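Local coordinates for dual specificity protein phosphatase 18 (Homo sapiens, PDB 2ESB) that dephosphorylates singly and doubly phosphorylated synthetic MAP kinase peptides, preferring phosphotyrosine and diphosphorylated forms to phosphothreonine, at residues V69-A72 with R78-D81; L114-L119 with G146-L151; S26-N31 with N44-V49. All blocks are in the same frame, centred on the assembly; numbering follows the deposited sequence.

Contact 1: V69-A72 with R78-D81; sequences VPVA and RLCD
Val71 and Leu79, which share most of the surface buried here, meet through one methyl each: CG2 of Val71 stands 4.0 Å from CD2 of Leu79. The two side chains cross at about a right angle, and the same valine methyl lies as close to Leu79 CG, covering the fork of the leucine as well as one of its branches. Val71 reaches it by its first torsion (chi1 -62°), which turns CG1 opposite the carbonyl carbon and sets CG2 between the backbone N and that carbon, facing the leucine. Val69 adds a looser contact, its CG1 4.3 Å from Leu79 CD2, so Leu79 CD2 serves both valines. Pro70 separates them as the centre of an inverse gamma turn, with a weak bond from Val71 N to Val69 O. Leu79, its chi1 of -123° off the staggered values, brings CD2 to the valines although its CB does not start out toward them; Ala113 and Leu114 of helix 110-122, Phe147 and Gln150 of helix 145-159 and Val52 also touch it. On the solvent side of the second segment, Arg78 and Asp81 form a salt bridge, with NH2 of Arg78 2.8 Å from OD1 of Asp81; its hydrogen-bond geometry is bent and weak. Val71 O also accepts a bond from Arg110, the arginine ending the signature loop that starts at Cys104, the predicted phosphocysteine. The loop joined here probably corresponds to the one that carries the general acid in related phosphatases. Its cohesion across the two segments is purely apolar, while the charged pair remains local to residues 78-81.

Contact 2: L114-L119 with G146-L151; sequences LCLAYL and GFWEQL
Leu151 N gives a helical bond of 2.8 Å to Phe147 O, and the backbone so ordered aims the Leu151 side chain at helix 110-122. Both branches of the leucine are used. CD1 presses on CD1 of Leu116 at 3.5 Å, tighter than ordinary van der Waals contact, while CD2 lies over the backbone of the facing helix, 4.0 Å from Ala117 N and 4.2 Å from Ala117 CB. Leu116 CB sits beneath the fork, about equally far from the two methyls, and the two leucines cross at nearly a right angle. Trp148 completes the seam by the far corner of its indole: CH2 comes within 4.1 Å of Leu116 CD1. Although its CB starts out away from the other helix, a chi1 of -86° lets the long ring system swing back to it. Its polar end looks elsewhere, NE1 bonding Tyr178 OH, and the indole also meets the ring of His131 on helix 127-137. Phe83 of helix 83-95 touches both Ala117 and Leu151. The segments run almost parallel, 13° apart, with axes 10.7 Å from each other at closest, a spacing filled by the crossed side chains of Leu116 and Leu151. Such a bundle, built round the helix that follows the signature loop and packed against one side of the central sheet, belongs to the protein-tyrosine phosphatase fold.

Contact 3: S26-N31 with N44-V49; sequences SLYISN and NQITMV
A Schellman motif ends helix 38-43, with Gln45 at positive phi as its C-prime residue, and the turn it makes sets Asn44 and Ile46 against the ring of Tyr28 on strand 27-30. Ile46 contributes its terminal methyl: CD1 stands over one face of the tyrosine, 3.9 Å from the ring centroid and 28° off the normal, a CH-pi contact. It is displaced toward one side of the ring, where CD1 of Ile46 comes to 3.5 Å from Tyr28 CD1. The bent end of the isoleucine (chi2 -56°) brings that methyl onto the ring instead of extending it away from CA. Asn44 approaches obliquely, its OD1 3.7 Å from Tyr28 CE2, with amide and ring planes 70° apart. The polar link between the two is indirect. A water lying in the plane of the ring, at its edge, is bonded to Tyr28 OH at 2.7 Å and donates to Asn44 OD1 at 2.7 Å. Both residues have further partners: the phenol oxygen bonds Arg99 NH1, whose charge would probably polarise the hydroxyl, and Asn44 ND2 bonds Met40 O in the preceding helix. A leucine in place of Tyr28 would probably leave the water and Arg99 without their phenolic partner and Ile46 without a flat face to rest on. Strand 100-103 lies between strands 27-30 and 48-51 in the sheet, and the long tyrosine side chain reaches the residues that lead into strand 48-51. One ring thereby meets the helix-ending turn in two ways, with an apolar face and with a hydroxyl reaching through water.

In the fold
From the N terminus the three contacts follow in series, none nested in or crossing another. Contact 3 comes first, closing the connection through helix 38-43 between strands 27-30 and 48-51. Contact 1 then closes on itself the loop between strand 65-68 and helix 83-95, with five residues between its segments, and contact 2 spans 26 residues, including helix 127-137, to join helices 110-122 and 145-159. Contact 2 is the hub: Gln150 OE1 probably accepts a hydrogen bond from Cys80 N in contact 1, while Cys115 and Tyr118 pack on Ile29 and Leu27 of contact 3. Contacts 1 and 3 do not touch; sheet, loop and helices are joined through the helical pair.

Contact 1: V69-A72 with R78-D81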
ATOM      1  N   VAL A  69      10.636   4.432   0.582  1.00 14.41           N
ATOM      2  CA  VAL A  69      10.920   3.000   0.467  1.00 14.20           C
ATOM      3  C   VAL A  69      11.241   2.910  -1.018  1.00 13.69           C
ATOM      4  O   VAL A  69      10.338   2.803  -1.852  1.00 17.62           O
ATOM      5  CB  VAL A  69       9.672   2.165   0.790  1.00  9.08           C
ATOM      6  CG1 VAL A  69       9.990   0.665   0.679  1.00 16.54           C
ATOM      7  CG2 VAL A  69       9.192   2.513   2.178  1.00 15.72           C
ATOM      8  N   PRO A  70      12.538   2.955  -1.365  1.00 19.79           N
ATOM      9  CA  PRO A  70      13.021   2.911  -2.747  1.00 17.48           C
ATOM     10  C   PRO A  70      12.912   1.598  -3.509  1.00 22.24           C
ATOM     11  O   PRO A  70      13.894   0.869  -3.630  1.00 21.39           O
ATOM     12  CB  PRO A  70      14.469   3.377  -2.603  1.00 21.95           C
ATOM     13  CG  PRO A  70      14.875   2.695  -1.332  1.00 17.76           C
ATOM     14  CD  PRO A  70      13.676   2.944  -0.419  1.00 19.94           C
ATOM     15  N   VAL A  71      11.722   1.299  -4.024  1.00 17.30           N
ATOM     16  CA  VAL A  71      11.532   0.087  -4.814  1.00 13.97           C
ATOM     17  C   VAL A  71      10.924   0.444  -6.155  1.00 16.54           C
ATOM     18  O   VAL A  71      10.138   1.385  -6.265  1.00 13.21           O
ATOM     19  CB  VAL A  71      10.609  -0.937  -4.122  1.00 19.91           C
ATOM     20  CG1 VAL A  71      11.236  -1.399  -2.803  1.00 24.95           C
ATOM     21  CG2 VAL A  71       9.252  -0.328  -3.882  1.00 17.27           C
ATOM     22  N   ALA A  72      11.332  -0.290  -7.182  1.00 17.00           N
ATOM     23  CA  ALA A  72      10.809  -0.091  -8.516  1.00 17.15           C
ATOM     24  C   ALA A  72       9.569  -0.972  -8.576  1.00 19.18           C
ATOM     25  O   ALA A  72       9.423  -1.896  -7.769  1.00 19.04           O
ATOM     26  CB  ALA A  72      11.835  -0.551  -9.557  1.00 22.70           C
ATOM     27  N   ARG A  78      11.988  -6.552  -3.792  1.00 19.37           N
ATOM     28  CA  ARG A  78      11.650  -7.121  -2.495  1.00 20.45           C
ATOM     29  C   ARG A  78      10.840  -6.187  -1.591  1.00 19.49           C
ATOM     30  O   ARG A  78      11.291  -5.823  -0.502  1.00 17.57           O
ATOM     31  CB  ARG A  78      12.931  -7.544  -1.768  1.00 23.86           C
ATOM     32  CG  ARG A  78      13.743  -8.600  -2.503  1.00 27.00           C
ATOM     33  CD  ARG A  78      15.000  -8.957  -1.712  1.00 42.20           C
ATOM     34  NE  ARG A  78      14.680  -9.487  -0.387  1.00 36.30           N
ATOM     35  CZ  ARG A  78      13.955 -10.584  -0.182  1.00 37.60           C
ATOM     36  NH1 ARG A  78      13.477 -11.268  -1.214  1.00 48.98           N
ATOM     37  NH2 ARG A  78      13.698 -10.997   1.053  1.00 34.27           N
ATOM     38  N   LEU A  79       9.643  -5.810  -2.029  1.00 17.88           N
ATOM     39  CA  LEU A  79       8.802  -4.935  -1.223  1.00 19.05           C
ATOM     40  C   LEU A  79       8.507  -5.648   0.082  1.00 14.24           C
ATOM     41  O   LEU A  79       8.312  -5.009   1.119  1.00 17.84           O
ATOM     42  CB  LEU A  79       7.474  -4.645  -1.920  1.00 20.45           C
ATOM     43  CG  LEU A  79       7.061  -3.201  -2.192  1.00 30.70           C
ATOM     44  CD1 LEU A  79       5.576  -3.208  -2.519  1.00 17.22           C
ATOM     45  CD2 LEU A  79       7.343  -2.289  -0.998  1.00 16.66           C
ATOM     46  N   CYS A  80       8.465  -6.977   0.018  1.00 13.74           N
ATOM     47  CA  CYS A  80       8.191  -7.804   1.193  1.00 17.46           C
ATOM     48  C   CYS A  80       9.076  -7.474   2.393  1.00 15.91           C
ATOM     49  O   CYS A  80       8.637  -7.621   3.536  1.00 18.87           O
ATOM     50  CB  CYS A  80       8.327  -9.292   0.852  1.00 19.11           C
ATOM     51  SG  CYS A  80       9.917  -9.747   0.141  1.00 22.05           S
ATOM     52  N   ASP A  81      10.309  -7.021   2.158  1.00 13.76           N
ATOM     53  CA  ASP A  81      11.179  -6.680   3.295  1.00 13.89           C
ATOM     54  C   ASP A  81      10.631  -5.503   4.093  1.00 10.36           C
ATOM     55  O   ASP A  81      11.030  -5.267   5.236  1.00 14.31           O
ATOM     56  CB  ASP A  81      12.599  -6.359   2.836  1.00 17.02           C
ATOM     57  CG  ASP A  81      13.265  -7.533   2.149  1.00 22.99           C
ATOM     58  OD1 ASP A  81      12.872  -8.685   2.424  1.00 20.31           O
ATOM     59  OD2 ASP A  81      14.185  -7.303   1.342  1.00 24.45           O
TER

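Contact 2: L114-L119 with G146-L151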
ATOM      1  N   LEU A 114       1.695  -2.411  -0.029  1.00 15.99           N
ATOM      2  CA  LEU A 114       2.007  -2.166   1.381  1.00 15.80           C
ATOM      3  C   LEU A 114       0.719  -1.987   2.179  1.00 17.13           C
ATOM      4  O   LEU A 114       0.632  -2.391   3.343  1.00 11.75           O
ATOM      5  CB  LEU A 114       2.911  -0.938   1.545  1.00 10.03           C
ATOM      6  CG  LEU A 114       4.353  -1.145   1.060  1.00 15.45           C
ATOM      7  CD1 LEU A 114       5.231  -0.028   1.568  1.00 14.38           C
ATOM      8  CD2 LEU A 114       4.894  -2.469   1.579  1.00 19.04           C
ATOM      9  N   CYS A 115      -0.282  -1.383   1.545  1.00 15.09           N
ATOM     10  CA  CYS A 115      -1.568  -1.185   2.196  1.00 12.64           C
ATOM     11  C   CYS A 115      -2.194  -2.549   2.516  1.00 16.91           C
ATOM     12  O   CYS A 115      -2.699  -2.758   3.619  1.00 13.40           O
ATOM     13  CB  CYS A 115      -2.503  -0.377   1.298  1.00 11.18           C
ATOM     14  SG  CYS A 115      -4.196  -0.222   1.978  1.00 15.65           S
ATOM     15  N   LEU A 116      -2.153  -3.477   1.554  1.00 12.21           N
ATOM     16  CA  LEU A 116      -2.716  -4.808   1.779  1.00 15.07           C
ATOM     17  C   LEU A 116      -2.015  -5.504   2.942  1.00 13.95           C
ATOM     18  O   LEU A 116      -2.666  -6.132   3.777  1.00 13.02           O
ATOM     19  CB  LEU A 116      -2.606  -5.680   0.517  1.00 10.17           C
ATOM     20  CG  LEU A 116      -3.342  -5.174  -0.729  1.00 19.56           C
ATOM     21  CD1 LEU A 116      -3.181  -6.182  -1.861  1.00 19.36           C
ATOM     22  CD2 LEU A 116      -4.826  -4.954  -0.411  1.00 14.45           C
ATOM     23  N   ALA A 117      -0.690  -5.380   3.006  1.00 12.11           N
ATOM     24  CA  ALA A 117       0.061  -6.010   4.082  1.00 14.42           C
ATOM     25  C   ALA A 117      -0.371  -5.427   5.419  1.00 16.66           C
ATOM     26  O   ALA A 117      -0.566  -6.156   6.399  1.00 12.95           O
ATOM     27  CB  ALA A 117       1.581  -5.806   3.878  1.00 13.70           C
ATOM     28  N   TYR A 118      -0.524  -4.109   5.460  1.00 13.34           N
ATOM     29  CA  TYR A 118      -0.935  -3.448   6.691  1.00  8.76           C
ATOM     30  C   TYR A 118      -2.314  -3.916   7.160  1.00 12.24           C
ATOM     31  O   TYR A 118      -2.500  -4.233   8.341  1.00 13.57           O
ATOM     32  CB  TYR A 118      -0.939  -1.929   6.497  1.00 12.75           C
ATOM     33  CG  TYR A 118      -1.676  -1.187   7.588  1.00 12.66           C
ATOM     34  CD1 TYR A 118      -1.114  -1.021   8.859  1.00 11.65           C
ATOM     35  CD2 TYR A 118      -2.962  -0.707   7.369  1.00 11.25           C
ATOM     36  CE1 TYR A 118      -1.832  -0.400   9.884  1.00 17.45           C
ATOM     37  CE2 TYR A 118      -3.683  -0.085   8.378  1.00 11.88           C
ATOM     38  CZ  TYR A 118      -3.117   0.061   9.632  1.00 20.75           C
ATOM     39  OH  TYR A 118      -3.858   0.636  10.633  1.00 18.49           O
ATOM     40  N   LEU A 119      -3.279  -3.955   6.239  1.00 10.99           N
ATOM     41  CA  LEU A 119      -4.635  -4.380   6.589  1.00 11.99           C
ATOM     42  C   LEU A 119      -4.667  -5.796   7.155  1.00 16.15           C
ATOM     43  O   LEU A 119      -5.399  -6.069   8.107  1.00 13.38           O
ATOM     44  CB  LEU A 119      -5.564  -4.291   5.376  1.00 13.08           C
ATOM     45  CG  LEU A 119      -5.900  -2.876   4.900  1.00 13.40           C
ATOM     46  CD1 LEU A 119      -6.736  -2.927   3.627  1.00 12.33           C
ATOM     47  CD2 LEU A 119      -6.657  -2.142   6.003  1.00 14.75           C
ATOM     48  N   GLY A 146       4.487 -10.183  -8.910  1.00 14.53           N
ATOM     49  CA  GLY A 146       5.513 -10.519  -7.935  1.00 13.93           C
ATOM     50  C   GLY A 146       5.082 -10.070  -6.540  1.00 18.96           C
ATOM     51  O   GLY A 146       5.331 -10.749  -5.543  1.00 15.32           O
ATOM     52  N   PHE A 147       4.438  -8.912  -6.460  1.00 15.92           N
ATOM     53  CA  PHE A 147       3.974  -8.417  -5.170  1.00 17.78           C
ATOM     54  C   PHE A 147       2.865  -9.343  -4.649  1.00 13.41           C
ATOM     55  O   PHE A 147       2.742  -9.564  -3.449  1.00 16.44           O
ATOM     56  CB  PHE A 147       3.465  -6.972  -5.304  1.00 12.90           C
ATOM     57  CG  PHE A 147       4.553  -5.961  -5.613  1.00 13.61           C
ATOM     58  CD1 PHE A 147       4.224  -4.664  -6.009  1.00 13.98           C
ATOM     59  CD2 PHE A 147       5.901  -6.303  -5.492  1.00 10.28           C
ATOM     60  CE1 PHE A 147       5.222  -3.717  -6.282  1.00 14.53           C
ATOM     61  CE2 PHE A 147       6.908  -5.370  -5.760  1.00 14.64           C
ATOM     62  CZ  PHE A 147       6.571  -4.074  -6.156  1.00 12.38           C
ATOM     63  N   TRP A 148       2.059  -9.892  -5.552  1.00 17.69           N
ATOM     64  CA  TRP A 148       1.010 -10.808  -5.129  1.00 12.33           C
ATOM     65  C   TRP A 148       1.633 -12.050  -4.487  1.00 13.34           C
ATOM     66  O   TRP A 148       1.190 -12.499  -3.429  1.00 12.86           O
ATOM     67  CB  TRP A 148       0.114 -11.199  -6.308  1.00 10.83           C
ATOM     68  CG  TRP A 148      -0.987 -10.209  -6.534  1.00 13.01           C
ATOM     69  CD1 TRP A 148      -1.103  -9.324  -7.562  1.00 11.36           C
ATOM     70  CD2 TRP A 148      -2.114  -9.983  -5.678  1.00 19.67           C
ATOM     71  NE1 TRP A 148      -2.232  -8.553  -7.401  1.00 17.25           N
ATOM     72  CE2 TRP A 148      -2.870  -8.938  -6.250  1.00 15.53           C
ATOM     73  CE3 TRP A 148      -2.556 -10.564  -4.476  1.00 12.48           C
ATOM     74  CZ2 TRP A 148      -4.051  -8.455  -5.662  1.00 18.76           C
ATOM     75  CZ3 TRP A 148      -3.730 -10.083  -3.890  1.00 23.34           C
ATOM     76  CH2 TRP A 148      -4.462  -9.039  -4.484  1.00 17.55           C
ATOM     77  N   GLU A 149       2.669 -12.600  -5.111  1.00 13.79           N
ATOM     78  CA  GLU A 149       3.341 -13.773  -4.547  1.00 14.17           C
ATOM     79  C   GLU A 149       3.886 -13.423  -3.157  1.00 10.12           C
ATOM     80  O   GLU A 149       3.835 -14.231  -2.224  1.00  9.54           O
ATOM     81  CB  GLU A 149       4.507 -14.210  -5.442  1.00 18.17           C
ATOM     82  CG  GLU A 149       4.111 -14.860  -6.757  1.00 31.72           C
ATOM     83  CD  GLU A 149       5.261 -14.884  -7.759  1.00 43.82           C
ATOM     84  OE1 GLU A 149       6.415 -15.122  -7.336  1.00 54.04           O
ATOM     85  OE2 GLU A 149       5.012 -14.671  -8.965  1.00 45.37           O
ATOM     86  N   GLN A 150       4.436 -12.218  -3.029  1.00 16.28           N
ATOM     87  CA  GLN A 150       4.972 -11.773  -1.748  1.00 15.04           C
ATOM     88  C   GLN A 150       3.865 -11.623  -0.708  1.00 15.77           C
ATOM     89  O   GLN A 150       4.044 -11.990   0.462  1.00 13.93           O
ATOM     90  CB  GLN A 150       5.727 -10.454  -1.923  1.00 14.17           C
ATOM     91  CG  GLN A 150       7.090 -10.639  -2.591  1.00 20.19           C
ATOM     92  CD  GLN A 150       7.702  -9.327  -3.038  1.00 19.80           C
ATOM     93  OE1 GLN A 150       7.709  -8.358  -2.291  1.00 17.20           O
ATOM     94  NE2 GLN A 150       8.228  -9.295  -4.262  1.00 14.25           N
ATOM     95  N   LEU A 151       2.722 -11.094  -1.138  1.00 16.49           N
ATOM     96  CA  LEU A 151       1.578 -10.905  -0.236  1.00 15.98           C
ATOM     97  C   LEU A 151       0.989 -12.251   0.196  1.00 11.98           C
ATOM     98  O   LEU A 151       0.584 -12.426   1.344  1.00 13.22           O
ATOM     99  CB  LEU A 151       0.505 -10.044  -0.912  1.00 10.81           C
ATOM    100  CG  LEU A 151       0.844  -8.554  -1.026  1.00 13.85           C
ATOM    101  CD1 LEU A 151      -0.150  -7.869  -1.962  1.00 17.15           C
ATOM    102  CD2 LEU A 151       0.814  -7.904   0.353  1.00 15.34           C
TER

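Contact 3: S26-N31 with N44-V49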
ATOM      1  N   SER A  26      -7.074   6.291   9.451  1.00 13.36           N
ATOM      2  CA  SER A  26      -5.758   6.938   9.465  1.00 16.38           C
ATOM      3  C   SER A  26      -4.831   6.568   8.309  1.00 16.25           C
ATOM      4  O   SER A  26      -3.619   6.817   8.371  1.00 20.57           O
ATOM      5  CB  SER A  26      -5.036   6.614  10.770  1.00 15.16           C
ATOM      6  OG  SER A  26      -4.613   5.263  10.772  1.00 19.24           O
ATOM      7  N   LEU A  27      -5.373   5.952   7.268  1.00 10.57           N
ATOM      8  CA  LEU A  27      -4.541   5.575   6.134  1.00 10.27           C
ATOM      9  C   LEU A  27      -5.194   5.941   4.818  1.00 11.09           C
ATOM     10  O   LEU A  27      -6.397   5.736   4.640  1.00 11.90           O
ATOM     11  CB  LEU A  27      -4.259   4.077   6.156  1.00 12.07           C
ATOM     12  CG  LEU A  27      -3.391   3.563   5.001  1.00 12.86           C
ATOM     13  CD1 LEU A  27      -1.985   4.153   5.107  1.00  8.10           C
ATOM     14  CD2 LEU A  27      -3.344   2.026   5.053  1.00 10.31           C
ATOM     15  N   TYR A  28      -4.385   6.484   3.910  1.00  7.90           N
ATOM     16  CA  TYR A  28      -4.825   6.890   2.575  1.00  9.94           C
ATOM     17  C   TYR A  28      -3.821   6.405   1.527  1.00 14.09           C
ATOM     18  O   TYR A  28      -2.656   6.147   1.841  1.00 12.38           O
ATOM     19  CB  TYR A  28      -4.889   8.417   2.467  1.00 10.02           C
ATOM     20  CG  TYR A  28      -5.809   9.115   3.447  1.00 10.71           C
ATOM     21  CD1 TYR A  28      -5.482   9.195   4.799  1.00 12.66           C
ATOM     22  CD2 TYR A  28      -6.983   9.736   3.010  1.00 15.08           C
ATOM     23  CE1 TYR A  28      -6.293   9.883   5.698  1.00 14.64           C
ATOM     24  CE2 TYR A  28      -7.813  10.431   3.906  1.00 12.66           C
ATOM     25  CZ  TYR A  28      -7.455  10.496   5.244  1.00 14.18           C
ATOM     26  OH  TYR A  28      -8.246  11.165   6.141  1.00 16.13           O
ATOM     27  N   ILE A  29      -4.270   6.298   0.281  1.00 11.13           N
ATOM     28  CA  ILE A  29      -3.394   5.910  -0.826  1.00 12.32           C
ATOM     29  C   ILE A  29      -3.585   6.936  -1.945  1.00 12.81           C
ATOM     30  O   ILE A  29      -4.703   7.407  -2.171  1.00 15.15           O
ATOM     31  CB  ILE A  29      -3.753   4.540  -1.439  1.00 14.10           C
ATOM     32  CG1 ILE A  29      -3.540   3.412  -0.429  1.00 18.88           C
ATOM     33  CG2 ILE A  29      -2.881   4.298  -2.665  1.00 12.74           C
ATOM     34  CD1 ILE A  29      -4.030   2.051  -0.954  1.00 17.01           C
ATOM     35  N   SER A  30      -2.519   7.284  -2.653  1.00 10.18           N
ATOM     36  CA  SER A  30      -2.663   8.244  -3.751  1.00 13.76           C
ATOM     37  C   SER A  30      -1.550   8.102  -4.770  1.00 15.22           C
ATOM     38  O   SER A  30      -0.625   7.299  -4.597  1.00 14.18           O
ATOM     39  CB  SER A  30      -2.656   9.688  -3.222  1.00 12.29           C
ATOM     40  OG  SER A  30      -1.322  10.152  -3.027  1.00 13.91           O
ATOM     41  N   ASN A  31      -1.642   8.877  -5.845  1.00 16.36           N
ATOM     42  CA  ASN A  31      -0.597   8.859  -6.854  1.00 14.01           C
ATOM     43  C   ASN A  31       0.424   9.931  -6.448  1.00 16.51           C
ATOM     44  O   ASN A  31       0.279  10.571  -5.397  1.00 13.19           O
ATOM     45  CB  ASN A  31      -1.175   9.146  -8.245  1.00 10.27           C
ATOM     46  CG  ASN A  31      -1.730  10.541  -8.367  1.00 17.31           C
ATOM     47  OD1 ASN A  31      -1.763  11.295  -7.395  1.00 13.50           O
ATOM     48  ND2 ASN A  31      -2.172  10.900  -9.568  1.00 18.23           N
ATOM     49  N   ASN A  44      -6.835  16.811   4.600  1.00 19.03           N
ATOM     50  CA  ASN A  44      -7.110  15.446   5.017  1.00 13.29           C
ATOM     51  C   ASN A  44      -6.295  15.133   6.266  1.00 20.12           C
ATOM     52  O   ASN A  44      -6.190  13.981   6.687  1.00 16.85           O
ATOM     53  CB  ASN A  44      -6.766  14.468   3.894  1.00 17.10           C
ATOM     54  CG  ASN A  44      -7.784  14.496   2.776  1.00 20.79           C
ATOM     55  OD1 ASN A  44      -8.825  13.857   2.862  1.00 18.59           O
ATOM     56  ND2 ASN A  44      -7.496  15.259   1.730  1.00 15.35           N
ATOM     57  N   GLN A  45      -5.701  16.173   6.841  1.00 16.97           N
ATOM     58  CA  GLN A  45      -4.911  16.029   8.055  1.00 20.27           C
ATOM     59  C   GLN A  45      -3.811  14.969   7.982  1.00 15.72           C
ATOM     60  O   GLN A  45      -3.603  14.217   8.934  1.00 15.51           O
ATOM     61  CB  GLN A  45      -5.839  15.732   9.235  1.00 24.75           C
ATOM     62  CG  GLN A  45      -6.706  16.915   9.634  1.00 28.60           C
ATOM     63  CD  GLN A  45      -7.680  16.568  10.744  1.00 36.79           C
ATOM     64  OE1 GLN A  45      -8.767  16.042  10.497  1.00 38.16           O
ATOM     65  NE2 GLN A  45      -7.286  16.844  11.975  1.00 29.70           N
ATOM     66  N   ILE A  46      -3.101  14.913   6.858  1.00 16.16           N
ATOM     67  CA  ILE A  46      -2.009  13.952   6.715  1.00 15.63           C
ATOM     68  C   ILE A  46      -0.781  14.425   7.512  1.00 14.04           C
ATOM     69  O   ILE A  46      -0.340  15.567   7.363  1.00 15.47           O
ATOM     70  CB  ILE A  46      -1.589  13.789   5.238  1.00 11.80           C
ATOM     71  CG1 ILE A  46      -2.791  13.388   4.375  1.00 11.26           C
ATOM     72  CG2 ILE A  46      -0.495  12.734   5.135  1.00 18.15           C
ATOM     73  CD1 ILE A  46      -3.495  12.124   4.838  1.00 15.77           C
ATOM     74  N   THR A  47      -0.212  13.546   8.333  1.00 12.88           N
ATOM     75  CA  THR A  47       0.959  13.907   9.141  1.00 10.61           C
ATOM     76  C   THR A  47       2.189  13.097   8.791  1.00 14.24           C
ATOM     77  O   THR A  47       3.308  13.441   9.191  1.00 11.21           O
ATOM     78  CB  THR A  47       0.695  13.712  10.653  1.00 11.61           C
ATOM     79  OG1 THR A  47       0.331  12.351  10.909  1.00 12.22           O
ATOM     80  CG2 THR A  47      -0.415  14.625  11.125  1.00 18.29           C
ATOM     81  N   MET A  48       1.972  12.021   8.040  1.00 14.19           N
ATOM     82  CA  MET A  48       3.043  11.128   7.624  1.00 15.02           C
ATOM     83  C   MET A  48       2.863  10.746   6.155  1.00 12.34           C
ATOM     84  O   MET A  48       1.782  10.322   5.748  1.00 10.64           O
ATOM     85  CB  MET A  48       3.021   9.847   8.472  1.00 11.83           C
ATOM     86  CG  MET A  48       4.157   8.868   8.152  1.00  8.13           C
ATOM     87  SD  MET A  48       5.754   9.474   8.755  1.00 12.62           S
ATOM     88  CE  MET A  48       6.854   8.901   7.467  1.00  9.17           C
ATOM     89  N   VAL A  49       3.922  10.905   5.370  1.00 10.46           N
ATOM     90  CA  VAL A  49       3.891  10.554   3.956  1.00  9.07           C
ATOM     91  C   VAL A  49       4.947   9.486   3.683  1.00 13.04           C
ATOM     92  O   VAL A  49       6.139   9.688   3.940  1.00 12.95           O
ATOM     93  CB  VAL A  49       4.175  11.780   3.055  1.00  8.96           C
ATOM     94  CG1 VAL A  49       4.277  11.336   1.598  1.00 13.56           C
ATOM     95  CG2 VAL A  49       3.051  12.823   3.209  1.00  7.25           C
TER
HETATM   96  O   HOH W   1     -10.058  12.767   5.014  1.00 20.91           O